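Local coordinates for protein dipeptide Epimerase (Enterococcus faecalis V583, PDB 3JVA) that belongs to the mandelate racemase/muconate lactonizing enzyme family of the enolase superfamily and carries a magnesium ion in its barrel domain, at residues E67-A72 with E86-I91; D126-T131 with L341-E346; I286-G291 with Q311-R316. One frame throughout, in Å; residues are numbered along the deposited sequence.

Interaction 1 (E67-A72 with E86-I91); sequences ELFGQA and EVMDKI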
loop_
_atom_site.group_PDB
_atom_site.type_symbol
_atom_site.label_atom_id
_atom_site.label_comp_id
_atom_site.label_asym_id
_atom_site.label_seq_id
_atom_site.Cartn_x
_atom_site.Cartn_y
_atom_site.Cartn_z
ATOM N N GLU B 67 -12.244 -43.276 -13.245
ATOM C CA GLU B 67 -13.349 -44.226 -13.097
ATOM C C GLU B 67 -14.478 -43.599 -12.286
ATOM O O GLU B 67 -15.663 -43.786 -12.593
ATOM C CB GLU B 67 -12.857 -45.496 -12.402
ATOM C CG GLU B 67 -11.819 -46.273 -13.196
ATOM C CD GLU B 67 -12.434 -47.228 -14.206
ATOM O OE1 GLU B 67 -13.297 -46.793 -15.003
ATOM O OE2 GLU B 67 -12.044 -48.418 -14.202
ATOM N N LEU B 68 -14.114 -42.858 -11.244
ATOM C CA LEU B 68 -15.110 -42.196 -10.405
ATOM C C LEU B 68 -15.841 -41.133 -11.226
ATOM O O LEU B 68 -17.073 -41.059 -11.197
ATOM C CB LEU B 68 -14.446 -41.557 -9.180
ATOM C CG LEU B 68 -13.890 -42.501 -8.105
ATOM C CD1 LEU B 68 -13.165 -41.699 -7.034
ATOM C CD2 LEU B 68 -15.036 -43.303 -7.487
ATOM N N PHE B 69 -15.083 -40.314 -11.956
ATOM C CA PHE B 69 -15.669 -39.269 -12.799
ATOM C C PHE B 69 -16.595 -39.881 -13.854
ATOM O O PHE B 69 -17.705 -39.396 -14.084
ATOM C CB PHE B 69 -14.587 -38.485 -13.556
ATOM C CG PHE B 69 -13.705 -37.625 -12.690
ATOM C CD1 PHE B 69 -14.088 -37.248 -11.402
ATOM C CD2 PHE B 69 -12.514 -37.118 -13.207
ATOM C CE1 PHE B 69 -13.300 -36.372 -10.646
ATOM C CE2 PHE B 69 -11.719 -36.242 -12.464
ATOM C CZ PHE B 69 -12.114 -35.866 -11.177
ATOM N N GLY B 70 -16.113 -40.938 -14.504
ATOM C CA GLY B 70 -16.876 -41.591 -15.552
ATOM C C GLY B 70 -18.271 -42.029 -15.154
ATOM O O GLY B 70 -19.238 -41.785 -15.878
ATOM N N GLN B 71 -18.385 -42.673 -14.001
ATOM C CA GLN B 71 -19.688 -43.140 -13.547
ATOM C C GLN B 71 -20.595 -42.000 -13.108
ATOM O O GLN B 71 -21.820 -42.130 -13.135
ATOM C CB GLN B 71 -19.517 -44.153 -12.414
ATOM C CG GLN B 71 -18.830 -45.434 -12.870
ATOM C CD GLN B 71 -19.486 -46.020 -14.110
ATOM O OE1 GLN B 71 -20.629 -46.474 -14.064
ATOM N NE2 GLN B 71 -18.767 -46.000 -15.228
ATOM N N ALA B 72 -19.997 -40.876 -12.723
ATOM C CA ALA B 72 -20.770 -39.726 -12.278
ATOM C C ALA B 72 -21.288 -38.873 -13.428
ATOM O O ALA B 72 -22.235 -38.106 -13.251
ATOM C CB ALA B 72 -19.935 -38.867 -11.337
ATOM N N GLU B 86 -18.164 -29.196 -13.056
ATOM C CA GLU B 86 -18.794 -28.998 -11.754
ATOM C C GLU B 86 -18.771 -30.329 -11.006
ATOM O O GLU B 86 -18.364 -30.398 -9.845
ATOM C CB GLU B 86 -20.243 -28.551 -11.939
ATOM C CG GLU B 86 -21.015 -28.383 -10.644
ATOM C CD GLU B 86 -22.462 -28.008 -10.898
ATOM O OE1 GLU B 86 -23.274 -28.907 -11.202
ATOM O OE2 GLU B 86 -22.778 -26.810 -10.812
ATOM N N VAL B 87 -19.222 -31.382 -11.685
ATOM C CA VAL B 87 -19.270 -32.732 -11.119
ATOM C C VAL B 87 -17.886 -33.227 -10.710
ATOM O O VAL B 87 -17.701 -33.743 -9.603
ATOM C CB VAL B 87 -19.887 -33.728 -12.131
ATOM C CG1 VAL B 87 -19.873 -35.143 -11.567
ATOM C CG2 VAL B 87 -21.313 -33.309 -12.455
ATOM N N MET B 88 -16.909 -33.077 -11.601
ATOM C CA MET B 88 -15.554 -33.519 -11.281
ATOM C C MET B 88 -14.980 -32.763 -10.084
ATOM O O MET B 88 -14.305 -33.351 -9.236
ATOM C CB MET B 88 -14.634 -33.352 -12.495
ATOM C CG MET B 88 -15.004 -34.262 -13.659
ATOM S SD MET B 88 -13.734 -34.286 -14.942
ATOM C CE MET B 88 -13.887 -32.638 -15.614
ATOM N N ASP B 89 -15.249 -31.463 -10.012
ATOM C CA ASP B 89 -14.749 -30.649 -8.909
ATOM C C ASP B 89 -15.400 -31.012 -7.579
ATOM O O ASP B 89 -14.771 -30.892 -6.532
ATOM C CB ASP B 89 -14.961 -29.158 -9.195
ATOM C CG ASP B 89 -14.036 -28.632 -10.281
ATOM O OD1 ASP B 89 -13.059 -29.330 -10.638
ATOM O OD2 ASP B 89 -14.284 -27.513 -10.769
ATOM N N LYS B 90 -16.656 -31.451 -7.617
ATOM C CA LYS B 90 -17.345 -31.852 -6.391
ATOM C C LYS B 90 -16.756 -33.159 -5.880
ATOM O O LYS B 90 -16.689 -33.398 -4.676
ATOM C CB LYS B 90 -18.842 -32.066 -6.637
ATOM C CG LYS B 90 -19.688 -30.808 -6.664
ATOM C CD LYS B 90 -21.167 -31.171 -6.781
ATOM C CE LYS B 90 -22.063 -29.939 -6.854
ATOM N NZ LYS B 90 -21.981 -29.088 -5.633
ATOM N N ILE B 91 -16.335 -34.007 -6.812
ATOM C CA ILE B 91 -15.765 -35.300 -6.480
ATOM C C ILE B 91 -14.325 -35.205 -5.983
ATOM O O ILE B 91 -13.982 -35.786 -4.954
ATOM C CB ILE B 91 -15.816 -36.244 -7.714
ATOM C CG1 ILE B 91 -17.278 -36.604 -8.023
ATOM C CG2 ILE B 91 -14.993 -37.493 -7.464
ATOM C CD1 ILE B 91 -17.473 -37.426 -9.282
#
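Two helices of the N-terminal capping domain, 59-73 and 81-91, pack here through Phe69, which lays one ring face against the Met88 side chain. The short segments run closer to antiparallel than parallel, at 133°, with 9.9 Å between their axes, and Phe69 and Met88 bring the backbones nearest. Met88 CG sits almost directly above the middle of the ring, 3.7 Å from the centroid of the Phe69 ring and 9° off its normal, a CH-pi contact. The sulfur follows over the same face: Met88 SD is 3.5 Å from Phe69 CD2, which makes this a Met-aromatic pair as well. The two side chains cross at about a right angle. Phe69 CG lies anti to its own carbonyl carbon (chi1 -68°), and this swings the ring across to the other helix, where Phe69 CE1 also comes within 3.5 Å of Met88 O. Ile91 meets the ring at its edge, with its CB in the ring plane and Ile91 CG2 3.8 Å from Phe69 CE1. The other branch of Ile91 reaches past the ring: CD1 ends 3.5 Å from Ala72 CB. Val87 CG1 meets that same methyl, so Ala72 is touched by two aliphatic branches. No hydrogen bond links the segments. Ala98, Lys99 and Ile102 of helix 96-114 also touch Phe69, and Ile52 of a second subunit packs on Leu68 and Ile91. The result is apolar helix-helix packing in the helical part of the capping domain, as in the alpha+beta N-terminal domains of the enolase superfamily.

Interaction 2 (D126-T131 with L341-E346); sequences DNQVIT and LLELGE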
loop_
_atom_site.group_PDB
_atom_site.type_symbol
_atom_site.label_atom_id
_atom_site.label_comp_id
_atom_site.label_asym_id
_atom_site.label_seq_id
_atom_site.Cartn_x
_atom_site.Cartn_y
_atom_site.Cartn_z
ATOM N N ASP B 126 -6.313 -20.056 -36.125
ATOM C CA ASP B 126 -5.469 -20.708 -37.124
ATOM C C ASP B 126 -5.771 -22.207 -37.136
ATOM O O ASP B 126 -6.428 -22.717 -36.229
ATOM C CB ASP B 126 -3.993 -20.482 -36.779
ATOM C CG ASP B 126 -3.094 -20.481 -38.000
ATOM O OD1 ASP B 126 -3.472 -21.070 -39.035
ATOM O OD2 ASP B 126 -1.993 -19.900 -37.913
ATOM N N ASN B 127 -5.297 -22.911 -38.163
ATOM C CA ASN B 127 -5.522 -24.350 -38.262
ATOM C C ASN B 127 -4.207 -25.118 -38.176
ATOM O O ASN B 127 -4.132 -26.289 -38.541
ATOM C CB ASN B 127 -6.231 -24.691 -39.574
ATOM C CG ASN B 127 -5.384 -24.384 -40.792
ATOM O OD1 ASN B 127 -4.304 -23.810 -40.684
ATOM N ND2 ASN B 127 -5.879 -24.762 -41.964
ATOM N N GLN B 128 -3.170 -24.449 -37.691
ATOM C CA GLN B 128 -1.862 -25.074 -37.555
ATOM C C GLN B 128 -1.072 -24.334 -36.485
ATOM O O GLN B 128 -1.435 -23.222 -36.096
ATOM C CB GLN B 128 -1.110 -25.012 -38.888
ATOM C CG GLN B 128 -0.741 -23.596 -39.313
ATOM C CD GLN B 128 -0.142 -23.534 -40.710
ATOM O OE1 GLN B 128 0.468 -22.538 -41.087
ATOM N NE2 GLN B 128 -0.330 -24.595 -41.486
ATOM N N VAL B 129 0.007 -24.946 -36.013
ATOM C CA VAL B 129 0.833 -24.313 -34.996
ATOM C C VAL B 129 2.270 -24.824 -35.057
ATOM O O VAL B 129 2.514 -25.997 -35.319
ATOM C CB VAL B 129 0.236 -24.541 -33.582
ATOM C CG1 VAL B 129 0.183 -26.022 -33.264
ATOM C CG2 VAL B 129 1.047 -23.781 -32.540
ATOM N N ILE B 130 3.216 -23.916 -34.844
ATOM C CA ILE B 130 4.635 -24.246 -34.864
ATOM C C ILE B 130 5.117 -24.619 -33.471
ATOM O O ILE B 130 4.906 -23.877 -32.516
ATOM C CB ILE B 130 5.477 -23.047 -35.350
ATOM C CG1 ILE B 130 5.102 -22.702 -36.793
ATOM C CG2 ILE B 130 6.966 -23.374 -35.234
ATOM C CD1 ILE B 130 5.709 -21.404 -37.290
ATOM N N THR B 131 5.764 -25.768 -33.351
ATOM C CA THR B 131 6.279 -26.181 -32.059
ATOM C C THR B 131 7.794 -26.207 -32.051
ATOM O O THR B 131 8.434 -26.326 -33.099
ATOM C CB THR B 131 5.792 -27.590 -31.658
ATOM O OG1 THR B 131 6.393 -27.953 -30.408
ATOM C CG2 THR B 131 6.187 -28.626 -32.713
ATOM N N LEU B 341 5.934 -27.795 -37.897
ATOM C CA LEU B 341 4.582 -27.365 -38.212
ATOM C C LEU B 341 3.536 -28.456 -38.021
ATOM O O LEU B 341 3.524 -29.464 -38.730
ATOM C CB LEU B 341 4.512 -26.836 -39.648
ATOM C CG LEU B 341 3.148 -26.279 -40.066
ATOM C CD1 LEU B 341 2.813 -25.052 -39.232
ATOM C CD2 LEU B 341 3.171 -25.927 -41.544
ATOM N N LEU B 342 2.654 -28.247 -37.050
ATOM C CA LEU B 342 1.595 -29.201 -36.779
ATOM C C LEU B 342 0.342 -28.697 -37.491
ATOM O O LEU B 342 -0.294 -27.735 -37.051
ATOM C CB LEU B 342 1.359 -29.304 -35.266
ATOM C CG LEU B 342 2.624 -29.477 -34.412
ATOM C CD1 LEU B 342 2.243 -29.565 -32.937
ATOM C CD2 LEU B 342 3.386 -30.726 -34.841
ATOM N N GLU B 343 0.014 -29.325 -38.618
ATOM C CA GLU B 343 -1.163 -28.940 -39.389
ATOM C C GLU B 343 -2.292 -29.841 -38.914
ATOM O O GLU B 343 -2.183 -31.065 -38.978
ATOM C CB GLU B 343 -0.894 -29.134 -40.882
ATOM C CG GLU B 343 0.365 -28.426 -41.350
ATOM C CD GLU B 343 0.559 -28.504 -42.853
ATOM O OE1 GLU B 343 -0.236 -27.884 -43.593
ATOM O OE2 GLU B 343 1.504 -29.188 -43.290
ATOM N N LEU B 344 -3.378 -29.232 -38.448
ATOM C CA LEU B 344 -4.493 -29.986 -37.883
ATOM C C LEU B 344 -5.507 -30.673 -38.800
ATOM O O LEU B 344 -6.158 -31.637 -38.386
ATOM C CB LEU B 344 -5.209 -29.094 -36.864
ATOM C CG LEU B 344 -4.210 -28.599 -35.806
ATOM C CD1 LEU B 344 -4.883 -27.655 -34.834
ATOM C CD2 LEU B 344 -3.621 -29.798 -35.077
ATOM N N GLY B 345 -5.654 -30.201 -40.029
ATOM C CA GLY B 345 -6.591 -30.847 -40.933
ATOM C C GLY B 345 -8.056 -30.563 -40.656
ATOM O O GLY B 345 -8.394 -29.821 -39.732
ATOM N N GLU B 346 -8.928 -31.171 -41.453
ATOM C CA GLU B 346 -10.364 -30.958 -41.321
ATOM C C GLU B 346 -11.168 -32.075 -40.661
ATOM O O GLU B 346 -12.394 -32.003 -40.624
ATOM C CB GLU B 346 -10.964 -30.647 -42.695
ATOM C CG GLU B 346 -10.572 -29.283 -43.230
ATOM C CD GLU B 346 -11.077 -28.156 -42.350
ATOM O OE1 GLU B 346 -12.310 -27.980 -42.260
ATOM O OE2 GLU B 346 -10.241 -27.450 -41.743
#
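This is an antiparallel strand pairing at one end of the mixed sheet, where strand 341-343, from near the C-terminus, lies along strand 128-134. Val129 and Leu342 form the hydrogen-bonded pair: Leu342 N bonds Val129 O at 2.8 Å, and Val129 N returns a bond of 3.0 Å to Leu342 O. Beyond the strand end, Leu344 N continues the pattern with a 3.0 Å bond to Asn127 O. Gln128 with Glu343 and Ile130 with Leu341 are the non-hydrogen-bonded pairs. In the enolase-superfamily barrel, strand 128-134 also has strand 157-161 as its parallel neighbour, so 341-343 is an antiparallel addition to the parallel barrel strands. Leu341 and Gln128 project from the same face, and Leu341 CD1 comes 3.6 Å from Gln128 CD. Gln128 reaches it with CG tucked between backbone N and carbonyl carbon (chi1 66°) and the rest of the chain extended. From the opposite face, Val129 and Leu342 point the same way, side by side, with Val129 CG1 4.0 Å from Leu342 CB. Thr131 CG2 lies 4.0 Å from Leu342 CG, while its hydroxyl OG1 is hydrogen-bonded to Leu319 N. Helix 298-310 packs on this face, touching Val129 through Ala308.

Interaction 3 (I286-G291 with Q311-R316); sequences IECMIG and QKNITR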
loop_
_atom_site.group_PDB
_atom_site.type_symbol
_atom_site.label_atom_id
_atom_site.label_comp_id
_atom_site.label_asym_id
_atom_site.label_seq_id
_atom_site.Cartn_x
_atom_site.Cartn_y
_atom_site.Cartn_z
ATOM N N ILE B 286 -0.462 -10.396 -21.148
ATOM C CA ILE B 286 0.577 -11.406 -20.992
ATOM C C ILE B 286 0.316 -12.545 -21.973
ATOM O O ILE B 286 -0.794 -13.070 -22.033
ATOM C CB ILE B 286 0.562 -11.964 -19.549
ATOM C CG1 ILE B 286 0.955 -10.854 -18.571
ATOM C CG2 ILE B 286 1.492 -13.161 -19.424
ATOM C CD1 ILE B 286 0.949 -11.291 -17.122
ATOM N N GLU B 287 1.324 -12.908 -22.761
ATOM C CA GLU B 287 1.156 -14.002 -23.709
ATOM C C GLU B 287 1.291 -15.351 -23.019
ATOM O O GLU B 287 1.871 -15.455 -21.926
ATOM C CB GLU B 287 2.182 -13.896 -24.845
ATOM C CG GLU B 287 1.841 -12.830 -25.873
ATOM C CD GLU B 287 2.919 -12.654 -26.936
ATOM O OE1 GLU B 287 3.676 -13.609 -27.200
ATOM O OE2 GLU B 287 2.996 -11.553 -27.518
ATOM N N CYS B 288 0.744 -16.382 -23.662
ATOM C CA CYS B 288 0.797 -17.737 -23.131
ATOM C C CYS B 288 1.513 -18.704 -24.060
ATOM O O CYS B 288 1.525 -18.529 -25.274
ATOM C CB CYS B 288 -0.621 -18.282 -22.898
ATOM S SG CYS B 288 -1.464 -17.598 -21.456
ATOM N N MET B 289 2.133 -19.715 -23.469
ATOM C CA MET B 289 2.762 -20.770 -24.241
ATOM C C MET B 289 2.028 -21.995 -23.739
ATOM O O MET B 289 1.404 -21.949 -22.680
ATOM C CB MET B 289 4.252 -20.921 -23.923
ATOM C CG MET B 289 4.889 -22.114 -24.641
ATOM S SD MET B 289 6.710 -22.153 -24.539
ATOM C CE MET B 289 6.956 -23.183 -23.126
ATOM N N ILE B 290 2.061 -23.081 -24.496
ATOM C CA ILE B 290 1.422 -24.297 -24.026
ATOM C C ILE B 290 2.455 -25.402 -24.175
ATOM O O ILE B 290 3.116 -25.512 -25.214
ATOM C CB ILE B 290 0.117 -24.629 -24.808
ATOM C CG1 ILE B 290 -0.559 -25.849 -24.170
ATOM C CG2 ILE B 290 0.419 -24.872 -26.278
ATOM C CD1 ILE B 290 -2.055 -25.977 -24.483
ATOM N N GLY B 291 2.626 -26.181 -23.113
ATOM C CA GLY B 291 3.599 -27.257 -23.124
ATOM C C GLY B 291 2.981 -28.630 -22.951
ATOM O O GLY B 291 1.781 -28.814 -23.177
ATOM N N GLN B 311 -6.345 -20.198 -30.329
ATOM C CA GLN B 311 -6.227 -18.972 -29.535
ATOM C C GLN B 311 -5.052 -18.069 -29.906
ATOM O O GLN B 311 -3.901 -18.478 -29.835
ATOM C CB GLN B 311 -6.136 -19.343 -28.055
ATOM C CG GLN B 311 -7.408 -19.980 -27.488
ATOM C CD GLN B 311 -8.502 -18.963 -27.245
ATOM O OE1 GLN B 311 -9.502 -18.911 -27.967
ATOM N NE2 GLN B 311 -8.316 -18.137 -26.224
ATOM N N LYS B 312 -5.355 -16.832 -30.284
ATOM C CA LYS B 312 -4.326 -15.868 -30.664
ATOM C C LYS B 312 -3.268 -15.632 -29.587
ATOM O O LYS B 312 -2.074 -15.540 -29.890
ATOM C CB LYS B 312 -4.981 -14.534 -31.023
ATOM C CG LYS B 312 -4.004 -13.384 -31.215
ATOM C CD LYS B 312 -4.747 -12.088 -31.519
ATOM C CE LYS B 312 -3.794 -10.904 -31.569
ATOM N NZ LYS B 312 -2.740 -11.101 -32.597
ATOM N N ASN B 313 -3.697 -15.534 -28.331
ATOM C CA ASN B 313 -2.755 -15.264 -27.251
ATOM C C ASN B 313 -1.821 -16.410 -26.861
ATOM O O ASN B 313 -0.883 -16.202 -26.086
ATOM C CB ASN B 313 -3.497 -14.750 -26.013
ATOM C CG ASN B 313 -2.572 -14.053 -25.043
ATOM O OD1 ASN B 313 -1.926 -13.059 -25.388
ATOM N ND2 ASN B 313 -2.495 -14.569 -23.825
ATOM N N ILE B 314 -2.069 -17.617 -27.364
ATOM C CA ILE B 314 -1.159 -18.727 -27.080
ATOM C C ILE B 314 -0.221 -18.616 -28.270
ATOM O O ILE B 314 -0.461 -19.183 -29.333
ATOM C CB ILE B 314 -1.880 -20.097 -27.056
ATOM C CG1 ILE B 314 -2.928 -20.111 -25.931
ATOM C CG2 ILE B 314 -0.868 -21.216 -26.799
ATOM C CD1 ILE B 314 -3.671 -21.440 -25.791
ATOM N N THR B 315 0.849 -17.855 -28.070
ATOM C CA THR B 315 1.809 -17.550 -29.118
ATOM C C THR B 315 3.012 -18.462 -29.264
ATOM O O THR B 315 3.755 -18.347 -30.239
ATOM C CB THR B 315 2.323 -16.131 -28.930
ATOM O OG1 THR B 315 3.006 -16.049 -27.675
ATOM C CG2 THR B 315 1.166 -15.151 -28.932
ATOM N N ARG B 316 3.215 -19.345 -28.292
ATOM C CA ARG B 316 4.329 -20.283 -28.319
ATOM C C ARG B 316 3.825 -21.682 -28.000
ATOM O O ARG B 316 2.826 -21.842 -27.304
ATOM C CB ARG B 316 5.392 -19.888 -27.290
ATOM C CG ARG B 316 6.071 -18.551 -27.556
ATOM C CD ARG B 316 7.185 -18.332 -26.545
ATOM N NE ARG B 316 7.987 -17.139 -26.807
ATOM C CZ ARG B 316 7.679 -15.909 -26.406
ATOM N NH1 ARG B 316 6.569 -15.682 -25.712
ATOM N NH2 ARG B 316 8.501 -14.903 -26.683
HETATM O O HOH W 1 5.960 -12.810 -25.158
HETATM O O HOH W 2 4.144 -17.215 -25.442
#
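Cys288 pairs with Ile314 in a beta-alpha-beta unit of the barrel, in which helix 298-310 connects the parallel strands 287-290 and 314-317. The buried part is close-knit. Asn313, just before the second strand, donates from ND2 a nearly straight bond of 2.9 Å to Ile286 O, in the carbonyl plane and on a lone pair; Asn278 OD1 also bonds this amide nitrogen. Next to it Cys288 N binds Asn313 O at 2.9 Å. A beta bulge then shifts the register between Cys288 and Met289, and Ile290 N reaches Arg316 O at 3.2 Å. Ile290 CG2 and Ile314 CG2 meet at 3.9 Å under helix 298-310, while the Met289 and Arg316 side chains cross at about a right angle, Met289 CG 3.5 Å from Arg316 CB. The hydrated side is looser. There Thr315 OG1 donates to Glu287 OE1 over 2.6 Å, from above the carboxylate plane. Glu287 OE1 and Arg316 NH1 form only a long salt bridge; the stronger carboxylate partner of Arg316 is Glu212, whose OE2 forms a salt bridge with NE. Two waters join these groups: one accepts from Arg316 NH1 and donates weakly to Glu287 OE1; the second donates to Thr315 OG1, and its oxygen accepts from Arg316 NH1 at 2.9 Å.

Along the chain, interaction 1 closes first, within the N-terminal domain. Interaction 2 then opens at 126-131 and closes only at 341-346, with interaction 3 nested inside that long loop. Interactions 2 and 3 lie on the same mixed sheet, centres 14 Å apart and nearest atoms about 5 Å apart; helix 298-310 packs against both. Their strands 128-134 and 314-317 belong to the first and last parts of the barrel wall, so the two contacts sit near where it closes. Interaction 1 stands apart, its centre 29 Å from that of interaction 3, yet Glu86, at the start of its second segment, forms a salt bridge with Lys312 of another subunit, linking the two domain types across the assembly.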